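PDB 3B9O: alkane monooxygenase from Geobacillus thermodenitrificans, which belongs to the luciferase-like monooxygenase family, flavin-dependent enzymes built on a TIM barrel, and binds flavin mononucleotide. Local coordinates for residues A[32-37]-A[81-86]; A[76-81]-A[308-313]; A[252-257]-A[364-369]. One frame throughout, in Å; residues are numbered along the deposited sequence.

Interaction 1. Residues A[32-37]-A[81-86]; sequences RYTDLN and PVNDPL
The Y33 ring reaches across to P81 and N83 by van der Waals contact. Its hydroxyl oxygen OH lies 3.1 Å from P81 CG, and ring atom CZ is 3.8 Å from the same carbon. The N83 side chain crosses Y33 at about a right angle, its amide plane 54° from the ring plane, with OD1 3.6 Å from Y33 CE1. T34 CG2 lies over one ring face, offset toward the rim. Here the turn leading into helix 36-48 meets the loop between helices 71-75 and 89-94 at the protein surface, and N13 touches both Y33 and N83.

The polar links between the segments run through water. One water donates to both Y33 O and N83 OD1. A second accepts from N83 ND2 at 2.7 Å and lies 2.8 Å from Y33 OH. Y33 O also accepts from W39.

A salt bridge, R32 NH2 to D35 OD2, and a backbone bond, D35 N to R32 O, brace the turn. D35 is the N-cap of helix 36-48, with OD1 accepting from N37 N at 3.0 Å.

The N83 amide thus uses both oxygen and nitrogen on water, while the Y33 ring meets the loop directly.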
ATOM      1  N   ARG A  32     -13.517  -2.281  15.989  1.00 12.64           N
ATOM      2  CA  ARG A  32     -14.525  -1.780  15.028  1.00 19.48           C
ATOM      3  C   ARG A  32     -14.255  -2.185  13.571  1.00 17.07           C
ATOM      4  O   ARG A  32     -14.991  -1.783  12.668  1.00 15.35           O
ATOM      5  CB  ARG A  32     -14.661  -0.247  15.099  1.00 14.75           C
ATOM      6  CG  ARG A  32     -15.101   0.255  16.493  1.00 18.35           C
ATOM      7  CD  ARG A  32     -15.486   1.705  16.439  1.00 15.83           C
ATOM      8  NE  ARG A  32     -16.684   1.957  15.604  1.00 19.44           N
ATOM      9  CZ  ARG A  32     -16.908   3.090  14.930  1.00 25.50           C
ATOM     10  NH1 ARG A  32     -16.043   4.066  14.984  1.00 21.15           N
ATOM     11  NH2 ARG A  32     -18.005   3.258  14.205  1.00 16.74           N
ATOM     12  N   TYR A  33     -13.213  -2.968  13.331  1.00 12.46           N
ATOM     13  CA  TYR A  33     -12.842  -3.278  11.949  1.00 14.43           C
ATOM     14  C   TYR A  33     -14.006  -3.989  11.231  1.00 17.79           C
ATOM     15  O   TYR A  33     -14.121  -3.902  10.021  1.00 17.43           O
ATOM     16  CB  TYR A  33     -11.529  -4.094  11.849  1.00 21.37           C
ATOM     17  CG  TYR A  33     -11.747  -5.564  11.967  1.00 17.50           C
ATOM     18  CD1 TYR A  33     -11.800  -6.382  10.828  1.00 19.11           C
ATOM     19  CD2 TYR A  33     -11.964  -6.142  13.224  1.00 18.04           C
ATOM     20  CE1 TYR A  33     -12.039  -7.756  10.947  1.00 15.10           C
ATOM     21  CE2 TYR A  33     -12.208  -7.523  13.348  1.00 16.11           C
ATOM     22  CZ  TYR A  33     -12.249  -8.299  12.236  1.00 16.95           C
ATOM     23  OH  TYR A  33     -12.534  -9.614  12.419  1.00 16.06           O
ATOM     24  N   THR A  34     -14.879  -4.658  12.000  1.00 20.72           N
ATOM     25  CA  THR A  34     -16.060  -5.335  11.452  1.00 17.19           C
ATOM     26  C   THR A  34     -17.248  -4.387  11.173  1.00 21.83           C
ATOM     27  O   THR A  34     -18.234  -4.809  10.549  1.00 14.97           O
ATOM     28  CB  THR A  34     -16.543  -6.480  12.366  1.00 15.05           C
ATOM     29  OG1 THR A  34     -16.745  -5.968  13.697  1.00 18.38           O
ATOM     30  CG2 THR A  34     -15.550  -7.669  12.370  1.00 12.37           C
ATOM     31  N   ASP A  35     -17.142  -3.129  11.614  1.00 15.43           N
ATOM     32  CA  ASP A  35     -18.260  -2.142  11.562  1.00 21.50           C
ATOM     33  C   ASP A  35     -18.046  -1.289  10.347  1.00 12.92           C
ATOM     34  O   ASP A  35     -17.064  -0.581  10.270  1.00 12.68           O
ATOM     35  CB  ASP A  35     -18.350  -1.247  12.844  1.00 19.13           C
ATOM     36  CG  ASP A  35     -19.533  -0.165  12.819  1.00 46.00           C
ATOM     37  OD1 ASP A  35     -20.455  -0.132  11.904  1.00 25.62           O
ATOM     38  OD2 ASP A  35     -19.541   0.703  13.774  1.00 31.30           O
ATOM     39  N   LEU A  36     -18.986  -1.367   9.415  1.00 13.62           N
ATOM     40  CA  LEU A  36     -18.939  -0.572   8.192  1.00 22.75           C
ATOM     41  C   LEU A  36     -18.798   0.924   8.515  1.00 21.48           C
ATOM     42  O   LEU A  36     -18.035   1.646   7.884  1.00 13.39           O
ATOM     43  CB  LEU A  36     -20.175  -0.878   7.343  1.00 19.26           C
ATOM     44  CG  LEU A  36     -20.304  -0.142   5.991  1.00 21.22           C
ATOM     45  CD1 LEU A  36     -19.026  -0.389   5.166  1.00 13.72           C
ATOM     46  CD2 LEU A  36     -21.563  -0.648   5.256  1.00 18.43           C
ATOM     47  N   ASN A  37     -19.525   1.377   9.532  1.00 20.36           N
ATOM     48  CA  ASN A  37     -19.411   2.751   9.985  1.00 12.10           C
ATOM     49  C   ASN A  37     -18.021   3.224  10.391  1.00 10.37           C
ATOM     50  O   ASN A  37     -17.741   4.402  10.253  1.00 12.79           O
ATOM     51  CB  ASN A  37     -20.429   3.097  11.090  1.00 16.65           C
ATOM     52  CG  ASN A  37     -21.868   2.976  10.623  1.00 25.34           C
ATOM     53  OD1 ASN A  37     -22.205   3.241   9.468  1.00 23.32           O
ATOM     54  ND2 ASN A  37     -22.742   2.579  11.547  1.00 39.73           N
ATOM     55  N   PRO A  81      -8.117 -12.210  13.147  1.00 13.82           N
ATOM     56  CA  PRO A  81      -8.875 -12.311  11.895  1.00 14.99           C
ATOM     57  C   PRO A  81      -8.498 -11.167  10.909  1.00 18.80           C
ATOM     58  O   PRO A  81      -7.977 -10.110  11.339  1.00 16.30           O
ATOM     59  CB  PRO A  81     -10.312 -12.154  12.367  1.00 13.57           C
ATOM     60  CG  PRO A  81     -10.180 -11.238  13.600  1.00 11.05           C
ATOM     61  CD  PRO A  81      -8.979 -11.813  14.278  1.00 16.06           C
ATOM     62  N   VAL A  82      -8.733 -11.410   9.617  1.00 15.54           N
ATOM     63  CA  VAL A  82      -8.532 -10.411   8.558  1.00 21.42           C
ATOM     64  C   VAL A  82      -9.691 -10.504   7.566  1.00 19.37           C
ATOM     65  O   VAL A  82      -9.999 -11.595   7.095  1.00 19.24           O
ATOM     66  CB  VAL A  82      -7.426 -10.740   7.539  1.00 25.84           C
ATOM     67  CG1 VAL A  82      -6.751  -9.510   6.896  1.00 17.12           C
ATOM     68  CG2 VAL A  82      -6.672 -12.057   7.748  1.00 15.91           C
ATOM     69  N   ASN A  83     -10.281  -9.369   7.226  1.00 14.80           N
ATOM     70  CA  ASN A  83     -11.334  -9.313   6.220  1.00 16.26           C
ATOM     71  C   ASN A  83     -10.796  -8.768   4.912  1.00 14.59           C
ATOM     72  O   ASN A  83      -9.714  -8.183   4.873  1.00 14.77           O
ATOM     73  CB  ASN A  83     -12.521  -8.442   6.725  1.00 12.87           C
ATOM     74  CG  ASN A  83     -13.405  -9.172   7.782  1.00 14.43           C
ATOM     75  OD1 ASN A  83     -14.393  -8.609   8.310  1.00 18.92           O
ATOM     76  ND2 ASN A  83     -13.073 -10.420   8.059  1.00 11.29           N
ATOM     77  N   ASP A  84     -11.580  -8.908   3.844  1.00 19.48           N
ATOM     78  CA  ASP A  84     -11.127  -8.508   2.508  1.00 13.48           C
ATOM     79  C   ASP A  84     -11.185  -6.986   2.369  1.00 14.48           C
ATOM     80  O   ASP A  84     -12.242  -6.372   2.638  1.00 12.96           O
ATOM     81  CB  ASP A  84     -12.004  -9.173   1.436  1.00 18.07           C
ATOM     82  CG  ASP A  84     -11.686  -8.670   0.045  1.00 22.15           C
ATOM     83  OD1 ASP A  84     -12.537  -8.030  -0.552  1.00 36.74           O
ATOM     84  OD2 ASP A  84     -10.572  -8.884  -0.446  1.00 28.50           O
ATOM     85  N   PRO A  85     -10.072  -6.365   1.916  1.00 17.77           N
ATOM     86  CA  PRO A  85     -10.042  -4.895   1.782  1.00 12.97           C
ATOM     87  C   PRO A  85     -10.888  -4.347   0.625  1.00 20.52           C
ATOM     88  O   PRO A  85     -11.410  -3.243   0.762  1.00 12.19           O
ATOM     89  CB  PRO A  85      -8.548  -4.576   1.558  1.00  9.37           C
ATOM     90  CG  PRO A  85      -7.956  -5.823   1.002  1.00 13.11           C
ATOM     91  CD  PRO A  85      -8.779  -6.988   1.524  1.00 13.17           C
ATOM     92  N   LEU A  86     -10.996  -5.069  -0.505  1.00 11.16           N
ATOM     93  CA  LEU A  86     -11.781  -4.582  -1.655  1.00 13.88           C
ATOM     94  C   LEU A  86     -13.276  -4.357  -1.294  1.00 16.43           C
ATOM     95  O   LEU A  86     -13.928  -3.429  -1.797  1.00 15.14           O
ATOM     96  CB  LEU A  86     -11.575  -5.477  -2.908  1.00 16.21           C
ATOM     97  CG  LEU A  86     -10.317  -5.164  -3.754  1.00 17.89           C
ATOM     98  CD1 LEU A  86      -9.051  -5.621  -3.041  1.00 19.68           C
ATOM     99  CD2 LEU A  86     -10.410  -5.817  -5.166  1.00 20.70           C
TER
HETATM  100  O   HOH W   1     -14.267  -5.710   7.743  1.00 14.18           O
HETATM  101  O   HOH W   2     -13.472 -11.466  10.484  1.00 16.05           O

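Interaction 2. Residues A[76-81]-A[308-313]; sequences EAVQIP and HLAHYG
Q79 and V78 of the loop 76-81 meet H311 and A310 of helix 305-316. The loop belongs to the connection between barrel strands 53-57 and 100-106, the helix to that between strands 276-285 and 350-354. The Q79 side chain leaves CB with CG anti to the carbonyl carbon (chi1 -72°). Beyond CG the chain is extended (chi2 179°) and takes the amide to H311. Within the two segments NE2 is the atom that touches the ring, 3.4 Å from H311 CE1 and 3.7 Å from H311 NE2. The approach is oblique, with the amide and ring planes 82° apart.

This is a van der Waals contact. The strongest polar partners of the amide lie outside the two segments: OE1 bonds Y63 OH, and NE2 donates to H17 O. The H311 ring also meets the rings of H20 and Y63.

V78 supplies the apolar half. It is the centre of an inverse gamma turn, just after the Schellman motif at A77 that ends helix 71-75. Its CG1 is the branch that touches the helix, 4.3 Å from A310 CB and 4.2 Å from H311 CB. CG1 also lies against the H311 backbone, 4.1 Å from H311 N.

The Q79 side chain is about 6 Å from the flavin mononucleotide, so the contact lies close to the cofactor. Two outside bonds fix the rotation of the Q79 amide. NE2 is thereby held next to H311, and a water, weakly bound by NE2, bridges to H311 NE2.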
ATOM      1  N   GLU A  76      -2.896 -12.687  19.967  1.00 23.83           N
ATOM      2  CA  GLU A  76      -2.511 -11.272  19.949  1.00 14.45           C
ATOM      3  C   GLU A  76      -3.205 -10.508  18.802  1.00 20.79           C
ATOM      4  O   GLU A  76      -2.890  -9.338  18.562  1.00 21.20           O
ATOM      5  CB  GLU A  76      -0.994 -11.185  19.751  1.00 21.37           C
ATOM      6  CG  GLU A  76      -0.175 -11.825  20.859  1.00 36.04           C
ATOM      7  CD  GLU A  76       0.181 -10.856  21.981  1.00 44.16           C
ATOM      8  OE1 GLU A  76       0.063  -9.621  21.796  1.00 29.73           O
ATOM      9  OE2 GLU A  76       0.600 -11.345  23.050  1.00 40.39           O
ATOM     10  N   ALA A  77      -4.104 -11.182  18.082  1.00 22.24           N
ATOM     11  CA  ALA A  77      -4.779 -10.607  16.889  1.00 28.42           C
ATOM     12  C   ALA A  77      -3.819 -10.025  15.812  1.00 26.84           C
ATOM     13  O   ALA A  77      -4.079  -8.955  15.205  1.00 20.10           O
ATOM     14  CB  ALA A  77      -5.829  -9.585  17.318  1.00 24.64           C
ATOM     15  N   VAL A  78      -2.736 -10.747  15.577  1.00 14.61           N
ATOM     16  CA  VAL A  78      -1.694 -10.353  14.614  1.00 12.77           C
ATOM     17  C   VAL A  78      -2.152 -10.673  13.177  1.00 17.11           C
ATOM     18  O   VAL A  78      -1.829 -11.720  12.623  1.00 14.10           O
ATOM     19  CB  VAL A  78      -0.297 -11.007  14.985  1.00 19.46           C
ATOM     20  CG1 VAL A  78       0.764 -10.749  13.873  1.00 21.99           C
ATOM     21  CG2 VAL A  78       0.190 -10.485  16.340  1.00 20.59           C
ATOM     22  N   GLN A  79      -2.974  -9.777  12.607  1.00 12.75           N
ATOM     23  CA  GLN A  79      -3.441  -9.900  11.217  1.00 19.38           C
ATOM     24  C   GLN A  79      -4.353 -11.109  10.978  1.00 26.36           C
ATOM     25  O   GLN A  79      -4.567 -11.512   9.855  1.00 17.93           O
ATOM     26  CB  GLN A  79      -2.269  -9.830  10.228  1.00 13.56           C
ATOM     27  CG  GLN A  79      -1.739  -8.380  10.161  1.00 19.16           C
ATOM     28  CD  GLN A  79      -0.553  -8.141   9.236  1.00 15.19           C
ATOM     29  OE1 GLN A  79      -0.446  -8.725   8.157  1.00 14.69           O
ATOM     30  NE2 GLN A  79       0.336  -7.242   9.655  1.00 15.77           N
ATOM     31  N   ILE A  80      -4.868 -11.667  12.081  1.00 19.05           N
ATOM     32  CA  ILE A  80      -5.931 -12.686  12.091  1.00 16.66           C
ATOM     33  C   ILE A  80      -6.805 -12.346  13.329  1.00 13.57           C
ATOM     34  O   ILE A  80      -6.287 -12.051  14.395  1.00 15.53           O
ATOM     35  CB  ILE A  80      -5.361 -14.156  12.063  1.00 22.19           C
ATOM     36  CG1 ILE A  80      -6.499 -15.178  11.773  1.00 21.74           C
ATOM     37  CG2 ILE A  80      -4.524 -14.459  13.360  1.00 18.68           C
ATOM     38  CD1 ILE A  80      -6.074 -16.616  11.498  1.00 16.88           C
ATOM     39  N   PRO A  81      -8.117 -12.210  13.147  1.00 13.82           N
ATOM     40  CA  PRO A  81      -8.875 -12.311  11.895  1.00 14.99           C
ATOM     41  C   PRO A  81      -8.498 -11.167  10.909  1.00 18.80           C
ATOM     42  O   PRO A  81      -7.977 -10.110  11.339  1.00 16.30           O
ATOM     43  CB  PRO A  81     -10.312 -12.154  12.367  1.00 13.57           C
ATOM     44  CG  PRO A  81     -10.180 -11.238  13.600  1.00 11.05           C
ATOM     45  CD  PRO A  81      -8.979 -11.813  14.278  1.00 16.06           C
ATOM     46  N   HIS A 308       4.662  -8.761  18.290  1.00 18.55           N
ATOM     47  CA  HIS A 308       5.757  -8.429  17.360  1.00 24.14           C
ATOM     48  C   HIS A 308       6.624  -9.589  16.941  1.00 17.06           C
ATOM     49  O   HIS A 308       6.993  -9.673  15.790  1.00 17.90           O
ATOM     50  CB  HIS A 308       6.596  -7.281  17.883  1.00 21.13           C
ATOM     51  CG  HIS A 308       5.795  -6.034  18.042  1.00 28.41           C
ATOM     52  ND1 HIS A 308       5.510  -5.207  16.986  1.00 25.91           N
ATOM     53  CD2 HIS A 308       5.148  -5.521  19.113  1.00 24.87           C
ATOM     54  CE1 HIS A 308       4.764  -4.205  17.405  1.00 28.22           C
ATOM     55  NE2 HIS A 308       4.528  -4.373  18.692  1.00 23.67           N
ATOM     56  N   LEU A 309       6.925 -10.507  17.857  1.00 21.99           N
ATOM     57  CA  LEU A 309       7.662 -11.712  17.447  1.00 22.94           C
ATOM     58  C   LEU A 309       6.914 -12.510  16.385  1.00 16.67           C
ATOM     59  O   LEU A 309       7.522 -13.021  15.431  1.00 25.78           O
ATOM     60  CB  LEU A 309       7.991 -12.593  18.663  1.00 33.81           C
ATOM     61  CG  LEU A 309       9.290 -12.567  19.482  1.00 49.45           C
ATOM     62  CD1 LEU A 309      10.365 -11.614  19.042  1.00 29.18           C
ATOM     63  CD2 LEU A 309       8.964 -12.446  20.963  1.00 29.47           C
ATOM     64  N   ALA A 310       5.600 -12.638  16.546  1.00 27.20           N
ATOM     65  CA  ALA A 310       4.772 -13.351  15.566  1.00 17.42           C
ATOM     66  C   ALA A 310       4.852 -12.670  14.196  1.00 21.34           C
ATOM     67  O   ALA A 310       5.030 -13.345  13.167  1.00 22.42           O
ATOM     68  CB  ALA A 310       3.294 -13.465  16.055  1.00 15.67           C
ATOM     69  N   HIS A 311       4.779 -11.337  14.200  1.00 16.71           N
ATOM     70  CA  HIS A 311       4.809 -10.552  12.953  1.00 22.21           C
ATOM     71  C   HIS A 311       6.142 -10.710  12.248  1.00 18.35           C
ATOM     72  O   HIS A 311       6.202 -10.944  11.050  1.00 24.79           O
ATOM     73  CB  HIS A 311       4.564  -9.072  13.258  1.00 18.36           C
ATOM     74  CG  HIS A 311       4.259  -8.252  12.049  1.00 15.95           C
ATOM     75  ND1 HIS A 311       3.586  -7.051  12.112  1.00 25.77           N
ATOM     76  CD2 HIS A 311       4.508  -8.471  10.735  1.00 27.43           C
ATOM     77  CE1 HIS A 311       3.453  -6.557  10.894  1.00 18.78           C
ATOM     78  NE2 HIS A 311       3.984  -7.408  10.039  1.00 34.50           N
ATOM     79  N   TYR A 312       7.207 -10.575  13.026  1.00 23.62           N
ATOM     80  CA  TYR A 312       8.577 -10.751  12.562  1.00 19.05           C
ATOM     81  C   TYR A 312       8.766 -12.121  11.934  1.00 21.23           C
ATOM     82  O   TYR A 312       9.378 -12.226  10.885  1.00 28.89           O
ATOM     83  CB  TYR A 312       9.546 -10.533  13.726  1.00 18.35           C
ATOM     84  CG  TYR A 312      11.017 -10.653  13.368  1.00 33.86           C
ATOM     85  CD1 TYR A 312      11.761  -9.533  12.993  1.00 33.62           C
ATOM     86  CD2 TYR A 312      11.667 -11.904  13.409  1.00 33.89           C
ATOM     87  CE1 TYR A 312      13.134  -9.647  12.676  1.00 33.36           C
ATOM     88  CE2 TYR A 312      13.006 -12.036  13.086  1.00 34.44           C
ATOM     89  CZ  TYR A 312      13.737 -10.915  12.727  1.00 49.09           C
ATOM     90  OH  TYR A 312      15.073 -11.085  12.426  1.00 33.94           O
ATOM     91  N   GLY A 313       8.259 -13.169  12.585  1.00 24.42           N
ATOM     92  CA  GLY A 313       8.343 -14.520  12.056  1.00 26.46           C
ATOM     93  C   GLY A 313       7.739 -14.674  10.664  1.00 28.20           C
ATOM     94  O   GLY A 313       8.412 -15.139   9.750  1.00 24.99           O
TER
HETATM   95  O   HOH W   3       2.795  -6.260   7.604  1.00 28.74           O

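Interaction 3. Residues A[252-257]-A[364-369]; sequences ETLKFF and QYLVEE
Helices 251-265 and 356-370 pack beside each other on the outside of the TIM barrel. Each precedes a strand of the parallel sheet, 276-285 and 374-378 respectively. The touch between the two segments is small, with 108 Å² buried in all, and has an apolar part and a part nearer the solvent.

The inner part is leucine on leucine. L254 points toward the other helix and presents CD1 to L366 CG at 4.2 Å. The two side chains cross obliquely. Both leucines are buried. L254 also rests on L246 of strand 243-246, and L366 on F375 of strand 374-378, so the pair sits above the strands. V251, one residue before 252-257, touches Y365, L366 and E369.

The outer part is K255 against the backbone of E369. K255 CD lies 3.4 Å from E369 O. The lysine chain runs out with CG anti to the backbone N (chi1 -174°) and bends at its last torsion (chi4 41°). Its NZ forms a salt bridge with D259, one turn further along the same helix. Within 364-369, Q364 NE2 donates to E368 OE2, and neither residue touches 252-257.

The lysine charge is thus paired within its own helix, and K255 touches its neighbour with methylene carbon. Across these two segments the helices are joined by van der Waals contact, with the leucines buried and K255 and E369 at the exposed margin.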
ATOM      1  N   GLU A 252      20.016   8.143   4.867  1.00 23.64           N
ATOM      2  CA  GLU A 252      21.004   7.373   4.137  1.00 19.20           C
ATOM      3  C   GLU A 252      20.361   6.152   3.460  1.00 21.00           C
ATOM      4  O   GLU A 252      20.647   5.873   2.294  1.00 18.72           O
ATOM      5  CB  GLU A 252      22.192   6.949   5.044  1.00 30.35           C
ATOM      6  CG  GLU A 252      22.781   8.060   6.007  1.00 37.61           C
ATOM      7  CD  GLU A 252      22.045   8.140   7.372  1.00103.59           C
ATOM      8  OE1 GLU A 252      21.105   9.000   7.502  1.00 29.84           O
ATOM      9  OE2 GLU A 252      22.414   7.329   8.303  1.00 46.86           O
ATOM     10  N   THR A 253      19.495   5.443   4.200  1.00 18.72           N
ATOM     11  CA  THR A 253      18.861   4.185   3.739  1.00 18.92           C
ATOM     12  C   THR A 253      17.849   4.473   2.644  1.00 18.95           C
ATOM     13  O   THR A 253      17.906   3.895   1.548  1.00 24.78           O
ATOM     14  CB  THR A 253      18.156   3.423   4.905  1.00 18.79           C
ATOM     15  OG1 THR A 253      19.130   3.035   5.868  1.00 27.35           O
ATOM     16  CG2 THR A 253      17.476   2.140   4.411  1.00 25.76           C
ATOM     17  N   LEU A 254      16.938   5.384   2.943  1.00 21.11           N
ATOM     18  CA  LEU A 254      15.897   5.777   1.988  1.00 18.76           C
ATOM     19  C   LEU A 254      16.470   6.369   0.710  1.00 15.19           C
ATOM     20  O   LEU A 254      15.989   6.048  -0.394  1.00 18.24           O
ATOM     21  CB  LEU A 254      14.873   6.695   2.664  1.00 19.52           C
ATOM     22  CG  LEU A 254      13.946   6.016   3.701  1.00 18.16           C
ATOM     23  CD1 LEU A 254      13.169   7.092   4.506  1.00 19.73           C
ATOM     24  CD2 LEU A 254      12.987   5.027   3.013  1.00 16.54           C
ATOM     25  N   LYS A 255      17.524   7.181   0.833  1.00 13.01           N
ATOM     26  CA  LYS A 255      18.130   7.804  -0.344  1.00 21.13           C
ATOM     27  C   LYS A 255      18.763   6.778  -1.270  1.00 20.72           C
ATOM     28  O   LYS A 255      18.642   6.872  -2.507  1.00 19.22           O
ATOM     29  CB  LYS A 255      19.166   8.833   0.069  1.00 26.30           C
ATOM     30  CG  LYS A 255      19.729   9.629  -1.092  1.00 30.56           C
ATOM     31  CD  LYS A 255      20.544  10.807  -0.550  1.00 37.38           C
ATOM     32  CE  LYS A 255      21.647  11.146  -1.494  1.00 60.37           C
ATOM     33  NZ  LYS A 255      21.180  11.070  -2.919  1.00 54.69           N
ATOM     34  N   PHE A 256      19.406   5.786  -0.653  1.00 17.64           N
ATOM     35  CA  PHE A 256      20.018   4.679  -1.359  1.00 21.32           C
ATOM     36  C   PHE A 256      18.975   3.946  -2.185  1.00 22.79           C
ATOM     37  O   PHE A 256      19.218   3.612  -3.357  1.00 19.48           O
ATOM     38  CB  PHE A 256      20.719   3.685  -0.414  1.00 20.09           C
ATOM     39  CG  PHE A 256      21.224   2.434  -1.131  1.00 20.39           C
ATOM     40  CD1 PHE A 256      22.475   2.445  -1.783  1.00 26.41           C
ATOM     41  CD2 PHE A 256      20.431   1.287  -1.214  1.00 24.28           C
ATOM     42  CE1 PHE A 256      22.945   1.314  -2.482  1.00 29.79           C
ATOM     43  CE2 PHE A 256      20.882   0.156  -1.906  1.00 42.26           C
ATOM     44  CZ  PHE A 256      22.147   0.177  -2.545  1.00 24.75           C
ATOM     45  N   PHE A 257      17.833   3.666  -1.563  1.00 22.29           N
ATOM     46  CA  PHE A 257      16.798   2.886  -2.243  1.00 18.57           C
ATOM     47  C   PHE A 257      16.091   3.684  -3.332  1.00 19.21           C
ATOM     48  O   PHE A 257      15.797   3.143  -4.391  1.00 15.22           O
ATOM     49  CB  PHE A 257      15.835   2.226  -1.232  1.00 22.19           C
ATOM     50  CG  PHE A 257      16.483   1.112  -0.446  1.00 25.54           C
ATOM     51  CD1 PHE A 257      16.628   1.199   0.932  1.00 33.63           C
ATOM     52  CD2 PHE A 257      17.004  -0.003  -1.109  1.00 42.24           C
ATOM     53  CE1 PHE A 257      17.252   0.182   1.648  1.00 28.64           C
ATOM     54  CE2 PHE A 257      17.625  -1.024  -0.404  1.00 44.81           C
ATOM     55  CZ  PHE A 257      17.746  -0.929   0.977  1.00 40.32           C
ATOM     56  N   GLN A 364       9.939  16.998   6.479  1.00 13.51           N
ATOM     57  CA  GLN A 364      10.549  17.836   5.465  1.00 21.57           C
ATOM     58  C   GLN A 364      12.009  17.402   5.190  1.00 20.00           C
ATOM     59  O   GLN A 364      12.442  17.383   4.036  1.00 16.13           O
ATOM     60  CB  GLN A 364      10.407  19.318   5.858  1.00 13.42           C
ATOM     61  CG  GLN A 364      11.148  20.304   4.922  1.00 13.33           C
ATOM     62  CD  GLN A 364      10.971  21.740   5.344  1.00 17.07           C
ATOM     63  OE1 GLN A 364      10.491  22.040   6.454  1.00 22.54           O
ATOM     64  NE2 GLN A 364      11.378  22.651   4.474  1.00 26.18           N
ATOM     65  N   TYR A 365      12.736  16.988   6.242  1.00 15.10           N
ATOM     66  CA  TYR A 365      14.144  16.580   6.094  1.00 18.73           C
ATOM     67  C   TYR A 365      14.267  15.364   5.173  1.00 13.22           C
ATOM     68  O   TYR A 365      15.090  15.327   4.267  1.00 15.10           O
ATOM     69  CB  TYR A 365      14.739  16.256   7.467  1.00 21.29           C
ATOM     70  CG  TYR A 365      16.256  16.296   7.455  1.00 25.03           C
ATOM     71  CD1 TYR A 365      17.000  15.123   7.615  1.00 17.09           C
ATOM     72  CD2 TYR A 365      16.944  17.503   7.217  1.00 14.53           C
ATOM     73  CE1 TYR A 365      18.411  15.180   7.615  1.00 20.39           C
ATOM     74  CE2 TYR A 365      18.379  17.550   7.225  1.00 12.02           C
ATOM     75  CZ  TYR A 365      19.068  16.373   7.430  1.00 17.03           C
ATOM     76  OH  TYR A 365      20.431  16.347   7.422  1.00 17.76           O
ATOM     77  N   LEU A 366      13.431  14.365   5.414  1.00 12.78           N
ATOM     78  CA  LEU A 366      13.401  13.152   4.585  1.00 11.53           C
ATOM     79  C   LEU A 366      13.049  13.470   3.143  1.00 15.51           C
ATOM     80  O   LEU A 366      13.727  13.028   2.196  1.00 18.76           O
ATOM     81  CB  LEU A 366      12.426  12.149   5.224  1.00 20.57           C
ATOM     82  CG  LEU A 366      12.780  10.923   6.078  1.00 29.56           C
ATOM     83  CD1 LEU A 366      14.223  10.747   6.516  1.00 23.55           C
ATOM     84  CD2 LEU A 366      11.754  10.757   7.265  1.00 21.72           C
ATOM     85  N   VAL A 367      12.009  14.280   2.957  1.00 14.96           N
ATOM     86  CA  VAL A 367      11.633  14.721   1.612  1.00 21.13           C
ATOM     87  C   VAL A 367      12.795  15.387   0.882  1.00 25.39           C
ATOM     88  O   VAL A 367      13.148  14.970  -0.245  1.00 19.87           O
ATOM     89  CB  VAL A 367      10.397  15.651   1.637  1.00 16.61           C
ATOM     90  CG1 VAL A 367      10.156  16.287   0.224  1.00 20.04           C
ATOM     91  CG2 VAL A 367       9.194  14.841   2.081  1.00 11.35           C
ATOM     92  N   GLU A 368      13.390  16.398   1.516  1.00 17.53           N
ATOM     93  CA  GLU A 368      14.422  17.221   0.875  1.00 16.57           C
ATOM     94  C   GLU A 368      15.779  16.522   0.753  1.00 25.14           C
ATOM     95  O   GLU A 368      16.493  16.711  -0.234  1.00 23.52           O
ATOM     96  CB  GLU A 368      14.560  18.550   1.615  1.00 25.25           C
ATOM     97  CG  GLU A 368      13.381  19.459   1.296  1.00 31.58           C
ATOM     98  CD  GLU A 368      13.402  20.796   2.017  1.00 25.08           C
ATOM     99  OE1 GLU A 368      14.308  21.046   2.843  1.00 27.31           O
ATOM    100  OE2 GLU A 368      12.468  21.585   1.754  1.00 28.77           O
ATOM    101  N   GLU A 369      16.125  15.692   1.729  1.00 19.77           N
ATOM    102  CA  GLU A 369      17.437  15.089   1.713  1.00 16.38           C
ATOM    103  C   GLU A 369      17.448  13.678   1.151  1.00 16.41           C
ATOM    104  O   GLU A 369      18.489  13.258   0.640  1.00 24.85           O
ATOM    105  CB  GLU A 369      18.081  15.125   3.106  1.00 14.69           C
ATOM    106  CG  GLU A 369      18.298  16.512   3.657  1.00 15.51           C
ATOM    107  CD  GLU A 369      19.256  17.368   2.814  1.00 21.97           C
ATOM    108  OE1 GLU A 369      18.922  18.536   2.572  1.00 22.87           O
ATOM    109  OE2 GLU A 369      20.332  16.869   2.398  1.00 23.61           O
TER

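From the N terminus, the chain passes 32-37 and then strand 53-57 and helix 71-75 to reach the loop 76-86. Interaction 1 closes a short loop of 43 residues and ties the turn before helix 36-48 to that loop. Interaction 2 closes a far longer one, tying the same loop to helix 305-316. Their ranges overlap at P81, which makes contact only in interaction 1, and the two cross. Interaction 3 opens inside the span of interaction 2 and closes beyond it, so these cross as well. It joins two neighbouring barrel helices, 251-265 and 356-370. Interactions 1 and 3 follow in series, on opposite sides of the chain's centre, their centres about 34 Å apart.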